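Local coordinates for protein HTH-type transcriptional activator AmpR (Citrobacter freundii, PDB 3KOS) that regulates expression of the AmpC beta-lactamase gene as a LysR-family transcription factor, here represented by its effector-binding domain, at residues Gln11-Ile16 with Asp42-Thr47; Ala81-Leu86 with Thr175-Gly180; Cys87-Ala92 with Arg168-Phe173. All coordinates share one frame; numbering follows the deposited sequence.

How the interactions relate
The contacts sample the two ends of a LysR effector-binding domain, a fold of the periplasmic binding protein clan. Interaction 1 comes first, joining strands 12-19 and 41-48 at the margin of the mixed sheet that meets the second subunit. Interaction 2 follows about 30 Å away, centre to centre, where the far end of strand 73-86 of the same sheet meets the loop before strand 181-187. Interaction 3 is nested within the chain loop that interaction 2 closes. The centres of interactions 2 and 3 lie about 15 Å apart; their two single antiparallel bridges, shifted in register, tie loop 168-180 to strand 73-86 and the start of helix 89-92.

Interaction 1. Residues Gln11-Ile16 with Asp42-Thr47. With MES (2-(N-morpholino)-ethanesulfonic acid), chain C.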
loop_
_atom_site.group_PDB
_atom_site.type_symbol
_atom_site.label_atom_id
_atom_site.label_comp_id
_atom_site.label_asym_id
_atom_site.label_seq_id
_atom_site.Cartn_x
_atom_site.Cartn_y
_atom_site.Cartn_z
ATOM N N GLN A 11 -1.174 10.252 30.103
ATOM C CA GLN A 11 -0.863 9.433 28.927
ATOM C C GLN A 11 0.539 9.722 28.412
ATOM O O GLN A 11 0.940 10.876 28.295
ATOM C CB GLN A 11 -1.875 9.678 27.804
ATOM C CG GLN A 11 -3.321 9.399 28.187
ATOM C CD GLN A 11 -3.571 7.935 28.477
ATOM O OE1 GLN A 11 -3.650 7.525 29.638
ATOM N NE2 GLN A 11 -3.691 7.134 27.423
ATOM N N GLU A 12 1.276 8.668 28.089
ATOM C CA GLU A 12 2.632 8.817 27.594
ATOM C C GLU A 12 2.588 8.594 26.094
ATOM O O GLU A 12 2.012 7.615 25.634
ATOM C CB GLU A 12 3.555 7.797 28.261
ATOM C CG GLU A 12 3.531 7.892 29.791
ATOM C CD GLU A 12 4.424 6.869 30.467
ATOM O OE1 GLU A 12 4.982 6.000 29.768
ATOM O OE2 GLU A 12 4.575 6.934 31.712
ATOM N N LYS A 13 3.182 9.506 25.342
ATOM C CA LYS A 13 3.120 9.428 23.888
ATOM C C LYS A 13 4.098 8.397 23.343
ATOM O O LYS A 13 5.214 8.266 23.841
ATOM C CB LYS A 13 3.395 10.796 23.276
ATOM C CG LYS A 13 3.185 10.841 21.774
ATOM C CD LYS A 13 3.190 12.270 21.276
ATOM C CE LYS A 13 3.085 12.324 19.760
ATOM N NZ LYS A 13 3.147 13.728 19.277
ATOM N N LEU A 14 3.665 7.658 22.320
ATOM C CA LEU A 14 4.538 6.724 21.623
ATOM C C LEU A 14 4.232 6.812 20.130
ATOM O O LEU A 14 3.090 6.624 19.721
ATOM C CB LEU A 14 4.313 5.299 22.125
ATOM C CG LEU A 14 5.044 4.155 21.416
ATOM C CD1 LEU A 14 6.541 4.349 21.481
ATOM C CD2 LEU A 14 4.668 2.824 22.047
ATOM N N LYS A 15 5.252 7.102 19.330
ATOM C CA LYS A 15 5.052 7.304 17.897
ATOM C C LYS A 15 5.768 6.211 17.120
ATOM O O LYS A 15 6.985 6.038 17.236
ATOM C CB LYS A 15 5.547 8.691 17.471
ATOM C CG LYS A 15 4.910 9.161 16.180
ATOM C CD LYS A 15 5.444 10.505 15.665
ATOM C CE LYS A 15 4.772 10.834 14.326
ATOM N NZ LYS A 15 5.359 12.020 13.629
ATOM N N ILE A 16 5.002 5.451 16.349
ATOM C CA ILE A 16 5.560 4.313 15.645
ATOM C C ILE A 16 5.174 4.328 14.166
ATOM O O ILE A 16 4.006 4.465 13.832
ATOM C CB ILE A 16 5.103 3.003 16.275
ATOM C CG1 ILE A 16 5.488 2.982 17.764
ATOM C CG2 ILE A 16 5.725 1.828 15.554
ATOM C CD1 ILE A 16 5.426 1.615 18.396
ATOM N N ASP A 42 -0.361 6.552 24.787
ATOM C CA ASP A 42 -1.034 7.221 23.674
ATOM C C ASP A 42 -0.258 6.862 22.409
ATOM O O ASP A 42 0.774 7.459 22.088
ATOM C CB ASP A 42 -1.046 8.728 23.922
ATOM C CG ASP A 42 -1.607 9.526 22.755
ATOM O OD1 ASP A 42 -2.281 8.941 21.882
ATOM O OD2 ASP A 42 -1.357 10.752 22.716
ATOM N N LEU A 43 -0.753 5.852 21.711
ATOM C CA LEU A 43 -0.034 5.282 20.581
ATOM C C LEU A 43 -0.423 5.985 19.283
ATOM O O LEU A 43 -1.589 5.982 18.898
ATOM C CB LEU A 43 -0.341 3.787 20.487
ATOM C CG LEU A 43 0.302 3.008 19.343
ATOM C CD1 LEU A 43 1.805 3.169 19.399
ATOM C CD2 LEU A 43 -0.090 1.537 19.439
ATOM N N HIS A 44 0.561 6.589 18.622
ATOM C CA HIS A 44 0.353 7.251 17.342
ATOM C C HIS A 44 0.949 6.381 16.240
ATOM O O HIS A 44 2.164 6.305 16.101
ATOM C CB HIS A 44 1.050 8.607 17.325
ATOM C CG HIS A 44 0.452 9.603 18.265
ATOM N ND1 HIS A 44 -0.071 10.804 17.839
ATOM C CD2 HIS A 44 0.278 9.569 19.608
ATOM C CE1 HIS A 44 -0.530 11.475 18.882
ATOM N NE2 HIS A 44 -0.334 10.746 19.967
ATOM N N ILE A 45 0.096 5.725 15.463
ATOM C CA ILE A 45 0.576 4.841 14.412
ATOM C C ILE A 45 0.481 5.495 13.045
ATOM O O ILE A 45 -0.531 6.103 12.715
ATOM C CB ILE A 45 -0.245 3.555 14.366
ATOM C CG1 ILE A 45 -0.078 2.808 15.688
ATOM C CG2 ILE A 45 0.189 2.693 13.191
ATOM C CD1 ILE A 45 -0.885 1.568 15.765
ATOM N N SER A 46 1.546 5.372 12.263
ATOM C CA SER A 46 1.521 5.787 10.862
ATOM C C SER A 46 2.122 4.651 10.055
ATOM O O SER A 46 2.898 3.869 10.593
ATOM C CB SER A 46 2.321 7.076 10.664
ATOM O OG SER A 46 3.669 6.897 11.062
ATOM N N THR A 47 1.737 4.522 8.788
ATOM C CA THR A 47 2.292 3.456 7.964
ATOM C C THR A 47 3.255 4.016 6.925
ATOM O O THR A 47 3.186 5.190 6.561
ATOM C CB THR A 47 1.192 2.621 7.248
ATOM O OG1 THR A 47 0.494 3.455 6.320
ATOM C CG2 THR A 47 0.207 2.042 8.265
HETATM O O1 MES C . -4.434 9.361 17.928
HETATM C C2 MES C . -4.562 10.430 18.828
HETATM C C3 MES C . -5.308 10.005 20.100
HETATM N N4 MES C . -4.618 8.878 20.761
HETATM C C5 MES C . -4.265 7.756 19.845
HETATM C C6 MES C . -3.865 8.176 18.417
HETATM C C7 MES C . -5.264 8.372 22.026
HETATM C C8 MES C . -5.157 9.331 23.169
HETATM S S MES C . -5.377 9.053 24.564
HETATM O O1S MES C . -5.474 10.481 25.330
HETATM O O2S MES C . -4.066 8.208 24.944
HETATM O O3S MES C . -6.706 8.158 24.660
#
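Lys-13 to Ile-16 pair in parallel with Asp-42 to Ile-45, the strand-to-strand contact of the beta-alpha-beta unit of strand 12-19, helix 20-37 and strand 41-48. Five backbone hydrogen bonds build the ladder, from Asp-42 N to Glu-12 O (2.7 Å) through to Ser-46 N to Ile-16 O. On one face of the sheet, Lys-13 has CG anti to its nitrogen (chi1 -173°) and an extended chain, carrying its methylenes across the His-44 ring. CE sits over the ring centre, 3.8 Å from the centroid (CH-pi), with MES C2 over the opposite face. Within the ring plane, His-44 NE2 donates to Asp-42 OD2 (2.9 Å) from above the carboxylate plane. On the other sheet face, Leu-43 CD1 lies 3.9 Å from Leu-14 CD2; helix 20-37 covers Leu-43, and helix 194-209 covers Leu-14. The second subunit hydrogen-bonds to the backbone of Ile-45 and Thr-47 and, through Val-133 N, to MES, probably from the crystallisation liquor. MES N4 donates to Asp-42 OD1 (2.6 Å), and its sulfonate O2S accepts from Gln-11 NE2 (2.7 Å). The Asp-42 carboxylate, shared between His-44 and the buffer amine, would tend to favour a protonated His-44; the Lys-13 amine would oppose it.

Interaction 2. Residues Ala81-Leu86 with Thr175-Gly180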
loop_
_atom_site.group_PDB
_atom_site.type_symbol
_atom_site.label_atom_id
_atom_site.label_comp_id
_atom_site.label_asym_id
_atom_site.label_seq_id
_atom_site.Cartn_x
_atom_site.Cartn_y
_atom_site.Cartn_z
ATOM N N ALA A 81 9.231 -13.842 7.895
ATOM C CA ALA A 81 8.494 -13.325 6.756
ATOM C C ALA A 81 8.742 -14.188 5.525
ATOM O O ALA A 81 8.974 -13.674 4.428
ATOM C CB ALA A 81 8.888 -11.867 6.491
ATOM N N LEU A 82 8.685 -15.505 5.715
ATOM C CA LEU A 82 8.912 -16.447 4.624
ATOM C C LEU A 82 7.974 -16.184 3.451
ATOM O O LEU A 82 6.771 -16.004 3.630
ATOM C CB LEU A 82 8.736 -17.882 5.113
ATOM C CG LEU A 82 9.677 -18.281 6.255
ATOM C CD1 LEU A 82 9.531 -19.769 6.560
ATOM C CD2 LEU A 82 11.111 -17.954 5.888
HETATM N N MSE A 83 8.538 -16.175 2.249
HETATM C CA MSE A 83 7.783 -15.829 1.046
HETATM C C MSE A 83 7.521 -17.009 0.132
HETATM O O MSE A 83 8.348 -17.914 0.004
HETATM C CB MSE A 83 8.525 -14.771 0.246
HETATM C CG MSE A 83 8.778 -13.507 1.027
HETATM SE SE MSE A 83 9.819 -12.248 -0.043
HETATM C CE MSE A 83 10.046 -13.309 -1.650
ATOM N N SER A 84 6.368 -16.978 -0.527
ATOM C CA SER A 84 5.990 -18.031 -1.451
ATOM C C SER A 84 5.065 -17.419 -2.505
ATOM O O SER A 84 4.488 -16.353 -2.279
ATOM C CB SER A 84 5.286 -19.147 -0.669
ATOM O OG SER A 84 5.181 -20.338 -1.427
ATOM N N PRO A 85 4.940 -18.070 -3.672
ATOM C CA PRO A 85 4.019 -17.548 -4.681
ATOM C C PRO A 85 2.588 -17.504 -4.161
ATOM O O PRO A 85 2.185 -18.376 -3.394
ATOM C CB PRO A 85 4.141 -18.562 -5.817
ATOM C CG PRO A 85 5.562 -19.034 -5.719
ATOM C CD PRO A 85 5.848 -19.097 -4.228
ATOM N N LEU A 86 1.852 -16.479 -4.572
ATOM C CA LEU A 86 0.467 -16.289 -4.157
ATOM C C LEU A 86 -0.300 -15.768 -5.350
ATOM O O LEU A 86 0.162 -14.853 -6.018
ATOM C CB LEU A 86 0.392 -15.251 -3.034
ATOM C CG LEU A 86 1.047 -15.637 -1.710
ATOM C CD1 LEU A 86 1.193 -14.405 -0.826
ATOM C CD2 LEU A 86 0.237 -16.722 -1.000
ATOM N N THR A 175 6.824 -24.551 -0.789
ATOM C CA THR A 175 8.180 -24.033 -0.624
ATOM C C THR A 175 8.214 -22.533 -0.385
ATOM O O THR A 175 7.592 -21.763 -1.112
ATOM C CB THR A 175 9.084 -24.371 -1.831
ATOM O OG1 THR A 175 9.184 -25.791 -1.970
ATOM C CG2 THR A 175 10.480 -23.791 -1.629
ATOM N N GLN A 176 8.950 -22.131 0.648
ATOM C CA GLN A 176 9.078 -20.726 1.004
ATOM C C GLN A 176 10.548 -20.326 1.079
ATOM O O GLN A 176 11.401 -21.157 1.387
ATOM C CB GLN A 176 8.455 -20.481 2.369
ATOM C CG GLN A 176 7.025 -20.922 2.508
ATOM C CD GLN A 176 6.536 -20.748 3.919
ATOM O OE1 GLN A 176 5.625 -19.962 4.180
ATOM N NE2 GLN A 176 7.157 -21.465 4.850
ATOM N N ILE A 177 10.842 -19.054 0.821
ATOM C CA ILE A 177 12.208 -18.545 0.958
ATOM C C ILE A 177 12.262 -17.396 1.968
ATOM O O ILE A 177 11.257 -16.730 2.216
ATOM C CB ILE A 177 12.801 -18.081 -0.389
ATOM C CG1 ILE A 177 11.926 -16.999 -1.031
ATOM C CG2 ILE A 177 12.965 -19.265 -1.345
ATOM C CD1 ILE A 177 12.524 -16.380 -2.294
ATOM N N ASP A 178 13.443 -17.170 2.540
ATOM C CA ASP A 178 13.658 -16.104 3.514
ATOM C C ASP A 178 14.594 -15.063 2.923
ATOM O O ASP A 178 15.779 -15.328 2.728
ATOM C CB ASP A 178 14.259 -16.697 4.794
ATOM C CG ASP A 178 14.548 -15.652 5.866
ATOM O OD1 ASP A 178 14.453 -14.435 5.605
ATOM O OD2 ASP A 178 14.884 -16.063 6.997
ATOM N N LEU A 179 14.054 -13.888 2.610
ATOM C CA LEU A 179 14.863 -12.786 2.117
ATOM C C LEU A 179 14.796 -11.611 3.090
ATOM O O LEU A 179 15.136 -10.479 2.741
ATOM C CB LEU A 179 14.394 -12.348 0.726
ATOM C CG LEU A 179 14.474 -13.446 -0.338
ATOM C CD1 LEU A 179 14.011 -12.934 -1.703
ATOM C CD2 LEU A 179 15.893 -13.989 -0.416
ATOM N N GLY A 180 14.359 -11.892 4.314
ATOM C CA GLY A 180 14.218 -10.865 5.331
ATOM C C GLY A 180 13.140 -11.216 6.340
ATOM O O GLY A 180 12.360 -12.149 6.127
HETATM O O HOH W 1 11.471 -12.879 3.558
HETATM O O HOH W 2 11.869 -14.636 7.551
#
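Ser-84 holds OG opposite its own nitrogen (chi1 -166°), a rotation that turns the hydroxyl to Thr-175 O, to which it donates at 2.8 Å from above the carbonyl plane. In selenomethionine Met-83 the CG-SE bond is eclipsed (chi3 -1°), folding CE back so that it lies 4.0 Å from both Ile-177 CD1 and Leu-179 CD1. The backbones of Met-83 and Ile-177 make a single antiparallel bridge, a hydrogen-bonded pair: Met-83 N donates to Ile-177 O (2.8 Å), and Ile-177 N returns a bond to Met-83 O (2.9 Å). Within the LysR effector-binding domain this joins strand 73-86 to the loop leading into strand 181-187, its neighbour in the sheet.

Leu-82 splits its branches between two neighbours. CD1 crosses the end of Gln-176, coming 3.4 Å from NE2, while CD2 rests against Asp-178 CB at 3.6 Å. Asp-178 OD1 in turn accepts from Gly-180 N, an Asx turn that bends the loop just before strand 181-187. Beyond the bridge the backbones draw apart, and water takes over. One water donates to Ala-81 O and Gly-180 O and accepts from Leu-179 N; a second links Ala-81 N with Gly-180 O, so the Gly-180 carbonyl is gripped by both.

Strand 153-156 flanks the other edge of 81-86, with Met-83 packing on Ile-154 and Pro-156. Helix 114-121 takes up Ile-177 and Leu-179, and its Trp-118 gives Thr-175 O a second donor. Tyr-65 of strand 61-66, in the same mixed sheet, touches Ala-81, Met-83 and Leu-179.

Interaction 3. Residues Cys87-Ala92 with Arg168-Phe173; sequences CSPTLA and RIVQPF
Val-170 faces residues 87-92 with its whole branched side chain, and each of its carbons finds a different surface. CB stands 3.7 Å from Cys-87 O. CG1, set opposite the backbone nitrogen (chi1 169°), ends against Ala-92 CB at 4.0 Å. CG2 leans the other way, onto Pro-89, reaching CA at 3.9 Å and the ring carbon CG a little farther off. The valine is thereby wedged against the first turn of helix 89-92, touching the residues at both of its ends.

The backbone behind it is fixed by a single antiparallel bridge of the hydrogen-bonded kind, in which Cys-87 N donates to Val-170 O (3.0 Å) and Val-170 N donates to Cys-87 O (2.8 Å). Within the LysR substrate-binding domain, the bridge lies just past the end of strand 73-86 and ties the loop after helix 161-165 to the turn between that strand and helix 89-92. Directly after Cys-87 the chain turns into the helix, and Ser-88 is its N-cap: OG accepts from Leu-91 N, so the side chain satisfies a backbone N-H of the first turn.

On the far side of the bridge Ile-169 brings CG1 to 3.3 Å from Cys-87 O, while its chain also packs on Leu-143 and Ala-146 of helix 139-147. Cys-87 SG makes a looser apolar contact with Pro-172 CD. At the start of 168-173, Arg-168 packs against Arg-168 of the second subunit.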
loop_
_atom_site.group_PDB
_atom_site.type_symbol
_atom_site.label_atom_id
_atom_site.label_comp_id
_atom_site.label_asym_id
_atom_site.label_seq_id
_atom_site.Cartn_x
_atom_site.Cartn_y
_atom_site.Cartn_z
ATOM N N CYS A 87 -1.477 -16.335 -5.621
ATOM C CA CYS A 87 -2.228 -15.919 -6.793
ATOM C C CYS A 87 -3.727 -16.148 -6.604
ATOM O O CYS A 87 -4.155 -16.761 -5.622
ATOM C CB CYS A 87 -1.723 -16.646 -8.046
ATOM S SG CYS A 87 -2.004 -18.432 -7.962
ATOM N N SER A 88 -4.521 -15.624 -7.534
ATOM C CA SER A 88 -5.964 -15.799 -7.451
ATOM C C SER A 88 -6.303 -17.264 -7.669
ATOM O O SER A 88 -5.544 -17.987 -8.316
ATOM C CB SER A 88 -6.673 -14.950 -8.497
ATOM O OG SER A 88 -6.341 -15.371 -9.809
ATOM N N PRO A 89 -7.449 -17.706 -7.131
ATOM C CA PRO A 89 -7.891 -19.081 -7.372
ATOM C C PRO A 89 -7.982 -19.376 -8.867
ATOM O O PRO A 89 -7.701 -20.498 -9.293
ATOM C CB PRO A 89 -9.279 -19.120 -6.718
ATOM C CG PRO A 89 -9.220 -18.067 -5.651
ATOM C CD PRO A 89 -8.383 -16.966 -6.258
ATOM N N THR A 90 -8.354 -18.377 -9.660
ATOM C CA THR A 90 -8.461 -18.559 -11.105
ATOM C C THR A 90 -7.113 -18.837 -11.785
ATOM O O THR A 90 -7.019 -19.698 -12.664
ATOM C CB THR A 90 -9.184 -17.363 -11.788
ATOM O OG1 THR A 90 -10.571 -17.380 -11.425
ATOM C CG2 THR A 90 -9.074 -17.456 -13.295
ATOM N N LEU A 91 -6.066 -18.120 -11.387
ATOM C CA LEU A 91 -4.743 -18.418 -11.917
ATOM C C LEU A 91 -4.243 -19.747 -11.374
ATOM O O LEU A 91 -3.556 -20.491 -12.075
ATOM C CB LEU A 91 -3.736 -17.311 -11.582
ATOM C CG LEU A 91 -3.578 -16.239 -12.655
ATOM C CD1 LEU A 91 -4.874 -15.460 -12.828
ATOM C CD2 LEU A 91 -2.436 -15.299 -12.332
ATOM N N ALA A 92 -4.581 -20.042 -10.125
ATOM C CA ALA A 92 -4.099 -21.267 -9.506
ATOM C C ALA A 92 -4.615 -22.493 -10.258
ATOM O O ALA A 92 -3.956 -23.531 -10.292
ATOM C CB ALA A 92 -4.505 -21.325 -8.055
ATOM N N ARG A 168 -9.551 -15.449 -1.166
ATOM C CA ARG A 168 -9.314 -14.474 -2.227
ATOM C C ARG A 168 -7.942 -14.685 -2.874
ATOM O O ARG A 168 -7.678 -14.211 -3.979
ATOM C CB ARG A 168 -9.417 -13.062 -1.662
ATOM C CG ARG A 168 -10.818 -12.715 -1.184
ATOM C CD ARG A 168 -10.814 -11.407 -0.414
ATOM N NE ARG A 168 -12.068 -11.198 0.301
ATOM C CZ ARG A 168 -12.266 -10.228 1.189
ATOM N NH1 ARG A 168 -11.283 -9.385 1.475
ATOM N NH2 ARG A 168 -13.444 -10.108 1.799
ATOM N N ILE A 169 -7.080 -15.400 -2.170
ATOM C CA ILE A 169 -5.773 -15.745 -2.701
ATOM C C ILE A 169 -5.398 -17.165 -2.288
ATOM O O ILE A 169 -5.855 -17.663 -1.248
ATOM C CB ILE A 169 -4.685 -14.734 -2.228
ATOM C CG1 ILE A 169 -3.639 -14.515 -3.322
ATOM C CG2 ILE A 169 -4.024 -15.194 -0.957
ATOM C CD1 ILE A 169 -4.064 -13.529 -4.386
ATOM N N VAL A 170 -4.548 -17.789 -3.095
ATOM C CA VAL A 170 -4.121 -19.171 -2.906
ATOM C C VAL A 170 -2.593 -19.276 -2.898
ATOM O O VAL A 170 -1.915 -18.535 -3.603
ATOM C CB VAL A 170 -4.661 -20.052 -4.063
ATOM C CG1 VAL A 170 -4.027 -21.425 -4.049
ATOM C CG2 VAL A 170 -6.177 -20.157 -3.982
ATOM N N GLN A 171 -2.063 -20.199 -2.103
ATOM C CA GLN A 171 -0.630 -20.477 -2.091
ATOM C C GLN A 171 -0.429 -21.822 -2.775
ATOM O O GLN A 171 -0.585 -22.863 -2.143
ATOM C CB GLN A 171 -0.105 -20.534 -0.650
ATOM C CG GLN A 171 1.419 -20.708 -0.525
ATOM C CD GLN A 171 1.885 -20.994 0.901
ATOM O OE1 GLN A 171 1.187 -20.697 1.876
ATOM N NE2 GLN A 171 3.064 -21.588 1.026
ATOM N N PRO A 172 -0.097 -21.810 -4.070
ATOM C CA PRO A 172 -0.082 -23.093 -4.785
ATOM C C PRO A 172 1.030 -24.044 -4.346
ATOM O O PRO A 172 0.880 -25.256 -4.516
ATOM C CB PRO A 172 0.112 -22.682 -6.246
ATOM C CG PRO A 172 0.716 -21.295 -6.181
ATOM C CD PRO A 172 0.096 -20.664 -4.976
ATOM N N PHE A 173 2.122 -23.519 -3.800
ATOM C CA PHE A 173 3.262 -24.363 -3.441
ATOM C C PHE A 173 3.723 -24.181 -2.002
ATOM O O PHE A 173 3.634 -23.096 -1.447
ATOM C CB PHE A 173 4.421 -24.124 -4.405
ATOM C CG PHE A 173 4.058 -24.379 -5.828
ATOM C CD1 PHE A 173 3.828 -25.679 -6.267
ATOM C CD2 PHE A 173 3.903 -23.330 -6.721
ATOM C CE1 PHE A 173 3.465 -25.925 -7.576
ATOM C CE2 PHE A 173 3.546 -23.572 -8.023
ATOM C CZ PHE A 173 3.323 -24.873 -8.454
#